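Local coordinates for vitamin B12-binding protein (Vibrio cholerae O395, PDB 5YSC) that binds vitamin B12 in the periplasm and probably delivers it to BtuC of the BtuCDF ABC transporter for import, at residues S25-A30 with I82-G87; L43-E48 with E60-H65; Q66-E71 with R91-L96. All coordinates share one frame; numbering follows the deposited sequence.

Interaction 1: S25-A30 with I82-G87; sequences SLAPHA and IAWPAG
The indole of Trp84 is sandwiched: His29 comes over one face, and the backbone N of Gly87 sits above the centre of the other. The imidazole stands on edge, its plane at 67° to the five-membered ring, so this is a T-shaped pair in which CE1 of His29 approaches CD1 of Trp84 at 3.6 Å. At the imidazole's own edge, in its plane, lies CB of Trp84, while CB of Ala30 rests against one of its faces. With CG of Trp84 anti to the backbone N (chi1 179°), the indole reaches across to His29 and Ala27, whose CB touches CE3 of Trp84 at 3.5 Å; a methyl is small enough to let the large ring come this close. Both segments leave the ends of the two inner parallel strands, 23-25 and 80-83, of the sheet of one lobe of this periplasmic binding protein, and continue to the cobalamin pocket. The one backbone hydrogen bond across the two segments runs from Leu26 N to Ile82 O, 3.0 Å. The same methyl of Ala30 also meets CG2 of Ile82 at 3.8 Å. His29 NE2 is hydrogen-bonded to Ser106, and the backbone N of His29 binds cyanocobalamin.

Interaction 2: L43-E48 with E60-H65; sequences LVAVSE and ERVANH. With SO4 (sulfate ion), chain C.
Val46 is gripped by 60-65 through both its backbone polar atoms: its N donates to Glu60 O at 2.9 Å, and its O accepts from Val62 N at 2.8 Å. Segment 60-65 pairs alongside strand 43-45, an outermost strand of the parallel sheet in this lobe, through a single bridge between Val46 and Arg61. Further along, Glu48 N donates to Ala63 O. Inward, the small CB of Ala45 leaves room for CG1 of Val62, and both residues also pack on Leu76 of helix 70-76. At the Val44 end a water links Val44 O to Glu60 N, and a second water donates to Val44 O and weakly to Glu60 OE2, while Glu60 OE1 finds its salt bridge with Lys72.

Towards the pocket, Asn64 ND2 donates to Glu48 OE2 at 3.1 Å; the donor keeps the acceptor in its amide plane but meets the carboxylate from above, 50° out of plane. The other ends are engaged too: Asn64 OD1 accepts from the backbone N of both Gln66 and Thr67, and Glu48 OE1 makes a weak bond to cyanocobalamin. The Arg61 chain bends at its second torsion (chi2 86°), which lays the guanidinium alongside Val46, with Ser47 O above the centre of one face. NH1 is held by the carbonyls of Ala56 and Leu59, and NH2 is shared between Ser50 O and a sulfate. This ion, probably from the crystallisation liquor and also bound by Tyr49 N, sits at the edge carrying NE and NH2: Arg61 NE reaches sulfate O4 at 2.6 Å, and Arg61 NH2 reaches sulfate O1 at 2.8 Å.

Interaction 3: Q66-E71 with R91-L96; sequences QTINIE and RELAKL
Helix 90-98 packs against the turn leading into helix 70-76, where Ile68 and Ile70 face helix 90-98. CD1 of Ile68 reaches CD2 of Leu93 at 3.9 Å, the two side chains crossing at about a right angle, and CB of Ile68 lies 4.0 Å from CB of Glu92. Ile70 lies nearer the surface, with its CD1 against CE of Lys95 at 3.6 Å and against CG of Glu92 at 3.8 Å. Branched and apolar, the isoleucines suit a seam in which even the charged residues offer their methylenes. The seam joins two helices of the parallel alpha/beta lobe, the connection between them passing through strand 80-83, and Leu96 extends it to both isoleucines. Between Ile68 and Ile70, Asn69 centres an inverse gamma turn and is the N-cap of helix 70-76, its OD1 accepting from Lys72 N. Glu92 bends at its second torsion (chi2 105°), which turns its carboxylate toward the loop; a water then donates both to Glu92 OE1 at 2.7 Å and to Gln66 O at 2.6 Å. The buried Ile68 N has no hydrogen-bond partner in the model, with Glu92 OE1 3.6 Å away. Glu71, one residue past Ile70, is predicted to be important for binding BtuC.

How the interactions relate
All three contacts belong to one lobe, their centres 10 to 12 Å apart. Interactions 1 and 2 share the sheet: Ser25 N lies 3.0 Å from Ala45 O, a probable hydrogen bond, and interaction 2 is nested along the chain inside the loop closed by interaction 1. Interactions 2 and 3 follow in series, joined by the probable bond of Asn69 N to Val62 O, 2.8 Å. Interaction 3 meets interaction 1 through hydrophobic packing, with CD1 of Leu26 3.8 Å from CD1 of Ile68. Cyanocobalamin lies about 3 Å from the side chains of His29 and Glu48 but about 6 Å from that of Gln66, so interactions 1 and 2 line its pocket, while interaction 3 stands farther back.

Interaction 1: S25-A30 with I82-G87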
ATOM      1  N   SER A  25      -0.732  16.255  -2.571  1.00 13.56           N
ATOM      2  CA  SER A  25      -0.899  14.806  -2.486  1.00 12.12           C
ATOM      3  C   SER A  25      -1.960  14.482  -1.449  1.00 14.25           C
ATOM      4  O   SER A  25      -1.914  14.986  -0.315  1.00 11.52           O
ATOM      5  CB  SER A  25       0.406  14.120  -2.088  1.00 11.13           C
ATOM      6  OG  SER A  25       0.140  12.797  -1.700  1.00 10.75           O
ATOM      7  N   LEU A  26      -2.875  13.604  -1.826  1.00 10.27           N
ATOM      8  CA  LEU A  26      -3.966  13.214  -0.940  1.00 12.02           C
ATOM      9  C   LEU A  26      -3.771  11.836  -0.301  1.00 11.94           C
ATOM     10  O   LEU A  26      -4.734  11.283   0.231  1.00 12.55           O
ATOM     11  CB  LEU A  26      -5.286  13.264  -1.698  1.00 13.44           C
ATOM     12  CG  LEU A  26      -5.644  14.617  -2.330  1.00 12.00           C
ATOM     13  CD1 LEU A  26      -6.984  14.493  -3.047  1.00 12.61           C
ATOM     14  CD2 LEU A  26      -5.707  15.750  -1.307  1.00 15.81           C
ATOM     15  N   ALA A  27      -2.560  11.256  -0.354  1.00  9.69           N
ATOM     16  CA  ALA A  27      -2.346   9.943   0.259  1.00 10.39           C
ATOM     17  C   ALA A  27      -0.873   9.743   0.620  1.00  8.31           C
ATOM     18  O   ALA A  27       0.003  10.291  -0.048  1.00  9.49           O
ATOM     19  CB  ALA A  27      -2.798   8.799  -0.655  1.00 11.21           C
ATOM     20  N   PRO A  28      -0.584   8.955   1.662  1.00  9.51           N
ATOM     21  CA  PRO A  28       0.824   8.638   1.970  1.00 10.02           C
ATOM     22  C   PRO A  28       1.560   8.037   0.797  1.00  8.57           C
ATOM     23  O   PRO A  28       2.706   8.426   0.528  1.00  8.28           O
ATOM     24  CB  PRO A  28       0.703   7.652   3.127  1.00  8.96           C
ATOM     25  CG  PRO A  28      -0.568   8.018   3.820  1.00  9.79           C
ATOM     26  CD  PRO A  28      -1.520   8.378   2.650  1.00 10.71           C
ATOM     27  N   HIS A  29       0.957   7.073   0.104  1.00  9.36           N
ATOM     28  CA  HIS A  29       1.655   6.475  -1.028  1.00  8.60           C
ATOM     29  C   HIS A  29       1.867   7.500  -2.116  1.00  8.38           C
ATOM     30  O   HIS A  29       2.911   7.512  -2.777  1.00  9.83           O
ATOM     31  CB  HIS A  29       0.900   5.272  -1.591  1.00  8.33           C
ATOM     32  CG  HIS A  29      -0.087   5.639  -2.673  1.00 11.37           C
ATOM     33  ND1 HIS A  29      -1.341   6.146  -2.403  1.00 11.90           N
ATOM     34  CD2 HIS A  29       0.048   5.656  -4.020  1.00 11.95           C
ATOM     35  CE1 HIS A  29      -1.942   6.443  -3.539  1.00 12.59           C
ATOM     36  NE2 HIS A  29      -1.128   6.137  -4.532  1.00 11.02           N
ATOM     37  N   ALA A  30       0.887   8.396  -2.298  1.00  8.95           N
ATOM     38  CA  ALA A  30       0.998   9.384  -3.360  1.00  8.14           C
ATOM     39  C   ALA A  30       2.141  10.361  -3.102  1.00  9.25           C
ATOM     40  O   ALA A  30       2.767  10.858  -4.057  1.00 10.54           O
ATOM     41  CB  ALA A  30      -0.331  10.106  -3.503  1.00 10.54           C
ATOM     42  N   ILE A  82      -2.718  15.041  -6.697  1.00 12.22           N
ATOM     43  CA  ILE A  82      -2.490  13.616  -6.850  1.00 10.98           C
ATOM     44  C   ILE A  82      -3.463  12.879  -5.952  1.00 12.43           C
ATOM     45  O   ILE A  82      -3.310  12.880  -4.733  1.00 11.98           O
ATOM     46  CB  ILE A  82      -1.048  13.213  -6.505  1.00 12.00           C
ATOM     47  CG1 ILE A  82      -0.058  14.083  -7.260  1.00 13.51           C
ATOM     48  CG2 ILE A  82      -0.867  11.758  -6.855  1.00 10.46           C
ATOM     49  CD1 ILE A  82       1.366  13.848  -6.781  1.00 13.58           C
ATOM     50  N   ALA A  83      -4.493  12.296  -6.558  1.00 12.51           N
ATOM     51  CA  ALA A  83      -5.573  11.686  -5.795  1.00 12.77           C
ATOM     52  C   ALA A  83      -5.410  10.185  -5.665  1.00 12.90           C
ATOM     53  O   ALA A  83      -4.756   9.529  -6.460  1.00 12.76           O
ATOM     54  CB  ALA A  83      -6.922  11.972  -6.440  1.00 14.47           C
ATOM     55  N   TRP A  84      -6.063   9.650  -4.650  1.00 12.19           N
ATOM     56  CA  TRP A  84      -6.117   8.226  -4.371  1.00 11.66           C
ATOM     57  C   TRP A  84      -7.578   7.789  -4.393  1.00 11.51           C
ATOM     58  O   TRP A  84      -8.229   7.696  -3.339  1.00 11.12           O
ATOM     59  CB  TRP A  84      -5.483   7.936  -3.033  1.00 11.10           C
ATOM     60  CG  TRP A  84      -5.483   6.525  -2.606  1.00 10.53           C
ATOM     61  CD1 TRP A  84      -5.431   5.401  -3.403  1.00 12.46           C
ATOM     62  CD2 TRP A  84      -5.527   6.064  -1.254  1.00 11.66           C
ATOM     63  NE1 TRP A  84      -5.447   4.286  -2.614  1.00 14.28           N
ATOM     64  CE2 TRP A  84      -5.509   4.661  -1.294  1.00 14.25           C
ATOM     65  CE3 TRP A  84      -5.568   6.711  -0.010  1.00 13.85           C
ATOM     66  CZ2 TRP A  84      -5.542   3.868  -0.121  1.00 13.72           C
ATOM     67  CZ3 TRP A  84      -5.609   5.928   1.162  1.00 13.17           C
ATOM     68  CH2 TRP A  84      -5.597   4.527   1.093  1.00 15.46           C
ATOM     69  N   PRO A  85      -8.129   7.539  -5.570  1.00 12.34           N
ATOM     70  CA  PRO A  85      -9.554   7.151  -5.638  1.00 12.38           C
ATOM     71  C   PRO A  85      -9.926   6.025  -4.692  1.00 11.54           C
ATOM     72  O   PRO A  85     -11.008   6.047  -4.088  1.00 12.87           O
ATOM     73  CB  PRO A  85      -9.713   6.741  -7.094  1.00 13.24           C
ATOM     74  CG  PRO A  85      -8.709   7.483  -7.837  1.00 12.98           C
ATOM     75  CD  PRO A  85      -7.510   7.604  -6.910  1.00 12.90           C
ATOM     76  N   ALA A  86      -9.047   5.037  -4.516  1.00 13.98           N
ATOM     77  CA  ALA A  86      -9.429   3.884  -3.707  1.00 15.33           C
ATOM     78  C   ALA A  86      -9.641   4.245  -2.250  1.00 17.23           C
ATOM     79  O   ALA A  86     -10.424   3.556  -1.567  1.00 19.16           O
ATOM     80  CB  ALA A  86      -8.389   2.766  -3.848  1.00 17.32           C
ATOM     81  N   GLY A  87      -9.007   5.309  -1.762  1.00 12.70           N
ATOM     82  CA  GLY A  87      -9.041   5.633  -0.354  1.00 13.40           C
ATOM     83  C   GLY A  87      -9.606   7.000   0.015  1.00 15.65           C
ATOM     84  O   GLY A  87      -9.887   7.261   1.189  1.00 17.67           O
TER

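Interaction 2: L43-E48 with E60-H65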
ATOM      1  N   LEU A  43       5.680  19.988  -3.971  1.00 21.08           N
ATOM      2  CA  LEU A  43       4.568  19.746  -3.070  1.00 19.14           C
ATOM      3  C   LEU A  43       4.342  20.918  -2.144  1.00 23.38           C
ATOM      4  O   LEU A  43       5.274  21.445  -1.515  1.00 23.53           O
ATOM      5  CB  LEU A  43       4.797  18.491  -2.232  1.00 15.23           C
ATOM      6  CG  LEU A  43       4.761  17.204  -3.014  1.00 14.74           C
ATOM      7  CD1 LEU A  43       5.358  16.054  -2.181  1.00 13.47           C
ATOM      8  CD2 LEU A  43       3.347  16.864  -3.412  1.00 14.98           C
ATOM      9  N   VAL A  44       3.079  21.306  -2.020  1.00 16.89           N
ATOM     10  CA  VAL A  44       2.684  22.353  -1.089  1.00 18.19           C
ATOM     11  C   VAL A  44       1.713  21.841  -0.034  1.00 18.45           C
ATOM     12  O   VAL A  44       1.397  22.586   0.901  1.00 20.65           O
ATOM     13  CB  VAL A  44       2.093  23.586  -1.820  1.00 19.49           C
ATOM     14  CG1 VAL A  44       3.096  24.189  -2.783  1.00 20.34           C
ATOM     15  CG2 VAL A  44       0.822  23.223  -2.572  1.00 20.97           C
ATOM     16  N   ALA A  45       1.228  20.601  -0.153  1.00 16.84           N
ATOM     17  CA  ALA A  45       0.475  19.961   0.917  1.00 14.23           C
ATOM     18  C   ALA A  45       0.376  18.472   0.625  1.00 12.47           C
ATOM     19  O   ALA A  45       0.479  18.039  -0.536  1.00 13.46           O
ATOM     20  CB  ALA A  45      -0.937  20.547   1.086  1.00 17.59           C
ATOM     21  N   VAL A  46       0.170  17.706   1.691  1.00 16.48           N
ATOM     22  CA  VAL A  46       0.109  16.251   1.630  1.00 15.00           C
ATOM     23  C   VAL A  46      -0.969  15.785   2.608  1.00 16.79           C
ATOM     24  O   VAL A  46      -1.718  16.593   3.167  1.00 18.32           O
ATOM     25  CB  VAL A  46       1.479  15.612   1.939  1.00 15.77           C
ATOM     26  CG1 VAL A  46       2.516  16.016   0.884  1.00 14.62           C
ATOM     27  CG2 VAL A  46       1.911  15.932   3.358  1.00 17.12           C
ATOM     28  N   SER A  47      -1.067  14.478   2.806  1.00 11.91           N
ATOM     29  CA  SER A  47      -2.012  13.860   3.715  1.00 12.85           C
ATOM     30  C   SER A  47      -1.386  13.606   5.080  1.00 16.23           C
ATOM     31  O   SER A  47      -0.169  13.608   5.238  1.00 14.22           O
ATOM     32  CB  SER A  47      -2.496  12.542   3.138  1.00 13.68           C
ATOM     33  OG  SER A  47      -1.518  11.537   3.299  1.00 12.19           O
ATOM     34  N   GLU A  48      -2.250  13.399   6.072  1.00 15.68           N
ATOM     35  CA  GLU A  48      -1.819  12.775   7.312  1.00 16.64           C
ATOM     36  C   GLU A  48      -1.174  11.439   6.966  1.00 17.70           C
ATOM     37  O   GLU A  48      -1.559  10.775   6.001  1.00 15.63           O
ATOM     38  CB  GLU A  48      -3.005  12.575   8.276  1.00 17.65           C
ATOM     39  CG  GLU A  48      -3.488  13.874   8.940  1.00 20.51           C
ATOM     40  CD  GLU A  48      -4.702  13.702   9.876  1.00 27.99           C
ATOM     41  OE1 GLU A  48      -4.834  12.687  10.587  1.00 25.58           O
ATOM     42  OE2 GLU A  48      -5.554  14.616   9.876  1.00 32.65           O
ATOM     43  N   GLU A  60       2.185  21.055   5.024  1.00 23.87           N
ATOM     44  CA  GLU A  60       0.899  21.051   5.694  1.00 23.57           C
ATOM     45  C   GLU A  60       0.016  19.914   5.175  1.00 21.75           C
ATOM     46  O   GLU A  60       0.212  19.384   4.078  1.00 19.69           O
ATOM     47  CB  GLU A  60       0.194  22.410   5.600  1.00 34.73           C
ATOM     48  CG  GLU A  60      -0.097  22.965   4.263  1.00 38.97           C
ATOM     49  CD  GLU A  60      -0.807  24.316   4.379  1.00 45.72           C
ATOM     50  OE1 GLU A  60      -1.381  24.627   5.452  1.00 44.45           O
ATOM     51  OE2 GLU A  60      -0.772  25.080   3.404  1.00 52.05           O
ATOM     52  N   ARG A  61      -0.918  19.497   6.026  1.00 22.32           N
ATOM     53  CA  ARG A  61      -1.815  18.377   5.770  1.00 23.41           C
ATOM     54  C   ARG A  61      -3.180  18.878   5.310  1.00 23.87           C
ATOM     55  O   ARG A  61      -3.716  19.839   5.870  1.00 25.28           O
ATOM     56  CB  ARG A  61      -1.973  17.547   7.029  1.00 18.36           C
ATOM     57  CG  ARG A  61      -0.886  16.532   7.207  1.00 16.86           C
ATOM     58  CD  ARG A  61       0.368  17.016   7.889  1.00 17.98           C
ATOM     59  NE  ARG A  61       1.217  15.828   8.040  1.00 19.39           N
ATOM     60  CZ  ARG A  61       2.316  15.559   7.341  1.00 20.87           C
ATOM     61  NH1 ARG A  61       2.844  16.440   6.496  1.00 18.96           N
ATOM     62  NH2 ARG A  61       2.918  14.405   7.543  1.00 19.35           N
ATOM     63  N   VAL A  62      -3.739  18.229   4.291  1.00 20.17           N
ATOM     64  CA  VAL A  62      -5.070  18.612   3.821  1.00 20.86           C
ATOM     65  C   VAL A  62      -5.970  17.401   3.669  1.00 20.65           C
ATOM     66  O   VAL A  62      -7.027  17.485   3.041  1.00 20.62           O
ATOM     67  CB  VAL A  62      -4.998  19.391   2.500  1.00 22.39           C
ATOM     68  CG1 VAL A  62      -4.370  20.779   2.739  1.00 23.88           C
ATOM     69  CG2 VAL A  62      -4.241  18.620   1.433  1.00 18.02           C
ATOM     70  N   ALA A  63      -5.582  16.260   4.216  1.00 19.85           N
ATOM     71  CA  ALA A  63      -6.417  15.081   4.022  1.00 21.40           C
ATOM     72  C   ALA A  63      -6.101  14.029   5.074  1.00 22.57           C
ATOM     73  O   ALA A  63      -4.964  13.901   5.532  1.00 22.02           O
ATOM     74  CB  ALA A  63      -6.247  14.480   2.629  1.00 20.11           C
ATOM     75  N   ASN A  64      -7.129  13.270   5.436  1.00 20.97           N
ATOM     76  CA  ASN A  64      -6.990  12.116   6.310  1.00 21.23           C
ATOM     77  C   ASN A  64      -8.033  11.103   5.875  1.00 25.70           C
ATOM     78  O   ASN A  64      -8.665  11.257   4.827  1.00 23.38           O
ATOM     79  CB  ASN A  64      -7.138  12.490   7.785  1.00 22.87           C
ATOM     80  CG  ASN A  64      -8.459  13.139   8.087  1.00 31.46           C
ATOM     81  OD1 ASN A  64      -9.513  12.703   7.625  1.00 30.07           O
ATOM     82  ND2 ASN A  64      -8.407  14.199   8.876  1.00 34.35           N
ATOM     83  N   HIS A  65      -8.191  10.039   6.664  1.00 24.83           N
ATOM     84  CA  HIS A  65      -8.945   8.896   6.162  1.00 24.45           C
ATOM     85  C   HIS A  65     -10.421   9.178   6.023  1.00 29.01           C
ATOM     86  O   HIS A  65     -11.116   8.423   5.343  1.00 31.13           O
ATOM     87  CB  HIS A  65      -8.761   7.690   7.083  1.00 23.98           C
ATOM     88  CG  HIS A  65      -9.279   7.910   8.473  1.00 29.15           C
ATOM     89  ND1 HIS A  65     -10.315   7.172   9.015  1.00 31.75           N
ATOM     90  CD2 HIS A  65      -8.896   8.784   9.434  1.00 28.72           C
ATOM     91  CE1 HIS A  65     -10.534   7.576  10.254  1.00 36.12           C
ATOM     92  NE2 HIS A  65      -9.683   8.545  10.535  1.00 34.57           N
TER
HETATM   93  S   SO4 C 402       0.495  13.489  10.405  1.00 51.59           S
HETATM   94  O1  SO4 C 402       1.497  12.986   9.449  1.00 36.29           O
HETATM   95  O2  SO4 C 402       1.152  13.891  11.650  1.00 62.11           O
HETATM   96  O3  SO4 C 402      -0.450  12.409  10.688  1.00 54.97           O
HETATM   97  O4  SO4 C 402      -0.200  14.666   9.883  1.00 57.24           O
HETATM   98  O   HOH W   1       3.151  22.776   3.082  1.00 31.89           O
HETATM   99  O   HOH W   2       1.855  25.244   1.356  1.00 34.55           O

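Interaction 3: Q66-E71 with R91-L96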
ATOM      1  N   GLN A  66     -10.902  10.230   6.669  1.00 27.86           N
ATOM      2  CA  GLN A  66     -12.324  10.532   6.650  1.00 32.34           C
ATOM      3  C   GLN A  66     -12.664  11.785   5.847  1.00 26.18           C
ATOM      4  O   GLN A  66     -13.761  11.906   5.327  1.00 28.47           O
ATOM      5  CB  GLN A  66     -12.866  10.649   8.078  1.00 35.91           C
ATOM      6  CG  GLN A  66     -12.012  11.504   8.989  1.00 41.93           C
ATOM      7  CD  GLN A  66     -12.191  11.161  10.455  1.00 50.55           C
ATOM      8  OE1 GLN A  66     -12.994  10.300  10.807  1.00 53.96           O
ATOM      9  NE2 GLN A  66     -11.442  11.839  11.318  1.00 50.19           N
ATOM     10  N   THR A  67     -11.712  12.702   5.733  1.00 24.12           N
ATOM     11  CA  THR A  67     -11.987  14.021   5.185  1.00 26.68           C
ATOM     12  C   THR A  67     -10.855  14.564   4.336  1.00 24.29           C
ATOM     13  O   THR A  67      -9.694  14.534   4.758  1.00 26.42           O
ATOM     14  CB  THR A  67     -12.216  15.018   6.320  1.00 35.52           C
ATOM     15  OG1 THR A  67     -12.833  14.334   7.422  1.00 41.79           O
ATOM     16  CG2 THR A  67     -13.079  16.173   5.849  1.00 37.83           C
ATOM     17  N   ILE A  68     -11.216  15.172   3.206  1.00 20.25           N
ATOM     18  CA  ILE A  68     -10.326  16.041   2.452  1.00 20.28           C
ATOM     19  C   ILE A  68     -10.678  17.483   2.787  1.00 23.71           C
ATOM     20  O   ILE A  68     -11.847  17.880   2.682  1.00 23.26           O
ATOM     21  CB  ILE A  68     -10.457  15.808   0.941  1.00 18.38           C
ATOM     22  CG1 ILE A  68     -10.020  14.380   0.550  1.00 19.03           C
ATOM     23  CG2 ILE A  68      -9.659  16.858   0.188  1.00 20.47           C
ATOM     24  CD1 ILE A  68     -10.089  14.108  -0.935  1.00 17.07           C
ATOM     25  N   ASN A  69      -9.668  18.282   3.146  1.00 20.47           N
ATOM     26  CA  ASN A  69      -9.881  19.662   3.553  1.00 20.06           C
ATOM     27  C   ASN A  69      -9.927  20.545   2.314  1.00 19.08           C
ATOM     28  O   ASN A  69      -8.947  21.162   1.896  1.00 21.95           O
ATOM     29  CB  ASN A  69      -8.787  20.113   4.512  1.00 19.93           C
ATOM     30  CG  ASN A  69      -9.107  21.433   5.185  1.00 29.22           C
ATOM     31  OD1 ASN A  69      -9.783  22.303   4.614  1.00 26.32           O
ATOM     32  ND2 ASN A  69      -8.620  21.591   6.412  1.00 32.44           N
ATOM     33  N   ILE A  70     -11.124  20.638   1.729  1.00 17.84           N
ATOM     34  CA  ILE A  70     -11.258  21.369   0.473  1.00 18.34           C
ATOM     35  C   ILE A  70     -11.028  22.857   0.680  1.00 20.49           C
ATOM     36  O   ILE A  70     -10.521  23.527  -0.211  1.00 23.26           O
ATOM     37  CB  ILE A  70     -12.619  21.118  -0.196  1.00 18.59           C
ATOM     38  CG1 ILE A  70     -12.663  19.665  -0.663  1.00 17.80           C
ATOM     39  CG2 ILE A  70     -12.851  22.084  -1.404  1.00 19.69           C
ATOM     40  CD1 ILE A  70     -13.932  19.263  -1.290  1.00 18.46           C
ATOM     41  N   GLU A  71     -11.430  23.388   1.823  1.00 21.53           N
ATOM     42  CA  GLU A  71     -11.201  24.796   2.113  1.00 25.32           C
ATOM     43  C   GLU A  71      -9.722  25.128   1.997  1.00 24.81           C
ATOM     44  O   GLU A  71      -9.337  26.080   1.314  1.00 27.87           O
ATOM     45  CB  GLU A  71     -11.714  25.118   3.506  1.00 26.19           C
ATOM     46  CG  GLU A  71     -11.651  26.597   3.865  1.00 28.72           C
ATOM     47  CD  GLU A  71     -12.412  26.933   5.129  1.00 35.24           C
ATOM     48  OE1 GLU A  71     -12.880  26.013   5.836  1.00 38.81           O
ATOM     49  OE2 GLU A  71     -12.546  28.136   5.412  1.00 40.83           O
ATOM     50  N   ARG A  91     -17.115  11.840  -2.737  1.00 14.71           N
ATOM     51  CA  ARG A  91     -17.775  13.125  -2.905  1.00 15.88           C
ATOM     52  C   ARG A  91     -16.762  14.252  -2.988  1.00 15.37           C
ATOM     53  O   ARG A  91     -16.896  15.164  -3.805  1.00 16.02           O
ATOM     54  CB  ARG A  91     -18.746  13.373  -1.745  1.00 17.23           C
ATOM     55  CG  ARG A  91     -19.398  14.744  -1.783  1.00 18.69           C
ATOM     56  CD  ARG A  91     -20.412  14.918  -0.680  1.00 20.34           C
ATOM     57  NE  ARG A  91     -20.923  16.280  -0.623  1.00 22.81           N
ATOM     58  CZ  ARG A  91     -21.928  16.755  -1.354  1.00 23.46           C
ATOM     59  NH1 ARG A  91     -22.313  18.019  -1.201  1.00 24.68           N
ATOM     60  NH2 ARG A  91     -22.541  15.990  -2.246  1.00 23.18           N
ATOM     61  N   GLU A  92     -15.738  14.218  -2.127  1.00 17.43           N
ATOM     62  CA  GLU A  92     -14.796  15.325  -2.112  1.00 16.52           C
ATOM     63  C   GLU A  92     -13.928  15.341  -3.367  1.00 15.71           C
ATOM     64  O   GLU A  92     -13.588  16.425  -3.870  1.00 16.31           O
ATOM     65  CB  GLU A  92     -13.965  15.271  -0.828  1.00 16.65           C
ATOM     66  CG  GLU A  92     -14.641  15.918   0.356  1.00 21.86           C
ATOM     67  CD  GLU A  92     -15.186  14.919   1.333  1.00 29.13           C
ATOM     68  OE1 GLU A  92     -14.765  14.935   2.533  1.00 29.71           O
ATOM     69  OE2 GLU A  92     -16.033  14.104   0.902  1.00 31.89           O
ATOM     70  N   LEU A  93     -13.523  14.162  -3.875  1.00 16.63           N
ATOM     71  CA  LEU A  93     -12.802  14.114  -5.147  1.00 15.95           C
ATOM     72  C   LEU A  93     -13.670  14.621  -6.274  1.00 17.40           C
ATOM     73  O   LEU A  93     -13.207  15.372  -7.140  1.00 17.49           O
ATOM     74  CB  LEU A  93     -12.349  12.699  -5.469  1.00 16.75           C
ATOM     75  CG  LEU A  93     -11.224  12.053  -4.711  1.00 19.37           C
ATOM     76  CD1 LEU A  93     -10.905  10.721  -5.378  1.00 16.34           C
ATOM     77  CD2 LEU A  93     -10.022  12.971  -4.695  1.00 18.36           C
ATOM     78  N   ALA A  94     -14.944  14.215  -6.288  1.00 14.13           N
ATOM     79  CA  ALA A  94     -15.838  14.722  -7.318  1.00 15.53           C
ATOM     80  C   ALA A  94     -15.928  16.236  -7.228  1.00 16.58           C
ATOM     81  O   ALA A  94     -15.872  16.936  -8.250  1.00 18.04           O
ATOM     82  CB  ALA A  94     -17.229  14.078  -7.195  1.00 16.44           C
ATOM     83  N   LYS A  95     -16.024  16.769  -6.007  1.00 21.03           N
ATOM     84  CA  LYS A  95     -16.037  18.224  -5.837  1.00 22.90           C
ATOM     85  C   LYS A  95     -14.798  18.847  -6.454  1.00 21.34           C
ATOM     86  O   LYS A  95     -14.885  19.839  -7.188  1.00 24.72           O
ATOM     87  CB  LYS A  95     -16.132  18.599  -4.356  1.00 21.97           C
ATOM     88  CG  LYS A  95     -17.433  19.260  -3.936  1.00 33.10           C
ATOM     89  CD  LYS A  95     -18.101  18.547  -2.779  1.00 36.20           C
ATOM     90  CE  LYS A  95     -17.479  18.907  -1.450  1.00 36.94           C
ATOM     91  NZ  LYS A  95     -17.714  17.918  -0.321  1.00 36.58           N
ATOM     92  N   LEU A  96     -13.622  18.278  -6.160  1.00 20.05           N
ATOM     93  CA  LEU A  96     -12.383  18.816  -6.716  1.00 19.24           C
ATOM     94  C   LEU A  96     -12.397  18.778  -8.238  1.00 19.77           C
ATOM     95  O   LEU A  96     -11.884  19.700  -8.897  1.00 19.36           O
ATOM     96  CB  LEU A  96     -11.185  18.033  -6.164  1.00 18.62           C
ATOM     97  CG  LEU A  96     -10.898  18.285  -4.690  1.00 18.95           C
ATOM     98  CD1 LEU A  96      -9.763  17.344  -4.249  1.00 15.13           C
ATOM     99  CD2 LEU A  96     -10.555  19.739  -4.411  1.00 19.80           C
TER
HETATM  100  O   HOH W   3     -15.718  13.255   4.374  1.00 32.51           O